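PDB 2ORY: lipase from Photobacterium sp. M37, which probably hydrolyses triacylglycerols to release fatty acids, as a cold-adapted class 3 lipase of the alpha/beta hydrolase fold. Local coordinates for residues A[326-329]-A[330-334]. Residues are numbered along the deposited sequence; the frame is centred on the assembly and turned at random.
Sequences IPLT and DIFED
Pro327 and Ile331 meet across the first turn of a short helix, 328-332. Pro327 is its N-cap residue, and its O accepts from Ile331 N at 3.0 Å. A weak bond from Asp330 N, 3.1 Å from Pro327 O, also reaches this carbonyl. Pro327 is also the centre of an inverse gamma turn, with a weak bond from Leu328 N to Ile326 O, that leads into the helix. Phe332 N binds Leu328 O at 2.8 Å, almost straight at 173°. The turn ends with a weak bond from Glu333 N to Thr329 O, and Glu333 then leaves the helix with positive phi.

CD1 of Ile331 reaches back to CG2 of Ile326 at 4.0 Å. Ile331 CG1 is anti to its own carbonyl carbon (chi1 -55°) and comes to 3.1 Å from Pro327 O. Leu328 and Phe332 run side by side, and Leu328 CD2 touches the ring at Phe332 CE1, 4.0 Å away. Leu328 O sits at the edge of that ring.

Asp330 OD2 is hydrogen-bonded to Tyr18 OH. The Phe332 ring also meets Tyr17. Ile326, Leu328 and Phe332 pack on Tyr14 of helix 5-15. Pro327 and Ile331 rest on Trp44, just past helix 30-43, so this C-terminal turn is joined to the N-terminal helical region.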
# COMPACT_ATOMS: atom_id res chain seq x y z
N ILE A 326 0.41 -15.64 8.28
CA ILE A 326 0.29 -14.26 8.75
C ILE A 326 -0.72 -14.14 9.90
O ILE A 326 -1.93 -14.25 9.68
CB ILE A 326 -0.12 -13.36 7.58
CG1 ILE A 326 0.98 -13.39 6.52
CG2 ILE A 326 -0.44 -11.95 8.07
CD1 ILE A 326 0.70 -12.56 5.28
N PRO A 327 -0.23 -13.90 11.12
CA PRO A 327 -1.01 -13.77 12.37
C PRO A 327 -1.89 -12.55 12.45
O PRO A 327 -1.59 -11.60 13.17
CB PRO A 327 0.07 -13.76 13.44
CG PRO A 327 1.17 -13.01 12.77
CD PRO A 327 1.18 -13.58 11.36
N LEU A 328 -2.99 -12.59 11.72
CA LEU A 328 -3.92 -11.47 11.67
C LEU A 328 -4.38 -10.96 13.02
O LEU A 328 -4.23 -9.78 13.32
CB LEU A 328 -5.13 -11.86 10.82
CG LEU A 328 -4.83 -12.13 9.34
CD1 LEU A 328 -6.08 -12.68 8.68
CD2 LEU A 328 -4.35 -10.85 8.64
N THR A 329 -4.92 -11.86 13.84
CA THR A 329 -5.40 -11.49 15.17
C THR A 329 -4.31 -10.83 16.01
O THR A 329 -4.58 -9.94 16.82
CB THR A 329 -5.97 -12.72 15.90
OG1 THR A 329 -4.99 -13.76 15.90
CG2 THR A 329 -7.21 -13.24 15.19
N ASP A 330 -3.07 -11.25 15.82
CA ASP A 330 -1.99 -10.66 16.58
C ASP A 330 -1.64 -9.28 16.06
O ASP A 330 -1.20 -8.41 16.81
CB ASP A 330 -0.76 -11.54 16.51
CG ASP A 330 0.37 -11.01 17.35
OD1 ASP A 330 0.17 -10.85 18.57
OD2 ASP A 330 1.46 -10.75 16.80
N ILE A 331 -1.82 -9.07 14.76
CA ILE A 331 -1.51 -7.77 14.18
C ILE A 331 -2.63 -6.75 14.37
O ILE A 331 -2.39 -5.64 14.81
CB ILE A 331 -1.24 -7.90 12.67
CG1 ILE A 331 -0.14 -8.93 12.42
CG2 ILE A 331 -0.83 -6.55 12.10
CD1 ILE A 331 0.02 -9.27 10.94
N PHE A 332 -3.85 -7.14 14.03
CA PHE A 332 -4.98 -6.22 14.14
C PHE A 332 -5.72 -6.26 15.45
O PHE A 332 -6.47 -5.36 15.80
CB PHE A 332 -5.96 -6.46 12.99
CG PHE A 332 -5.36 -6.22 11.62
CD1 PHE A 332 -4.66 -7.23 10.97
CD2 PHE A 332 -5.46 -4.97 11.00
CE1 PHE A 332 -4.05 -7.01 9.73
CE2 PHE A 332 -4.84 -4.73 9.75
CZ PHE A 332 -4.14 -5.75 9.12
N GLU A 333 -5.49 -7.31 16.22
CA GLU A 333 -6.18 -7.42 17.50
C GLU A 333 -7.68 -7.24 17.28
O GLU A 333 -8.28 -7.91 16.44
CB GLU A 333 -5.68 -6.36 18.49
CG GLU A 333 -4.18 -6.44 18.76
CD GLU A 333 -3.70 -5.32 19.67
OE1 GLU A 333 -3.63 -4.16 19.21
OE2 GLU A 333 -3.40 -5.60 20.85
N ASP A 334 -8.25 -6.32 18.05
CA ASP A 334 -9.67 -6.09 17.98
C ASP A 334 -10.09 -5.33 16.77
O ASP A 334 -11.29 -5.08 16.59
CB ASP A 334 -10.19 -5.42 19.24
CG ASP A 334 -10.15 -6.36 20.47
OD1 ASP A 334 -9.08 -7.00 20.71
OD2 ASP A 334 -11.17 -6.45 21.19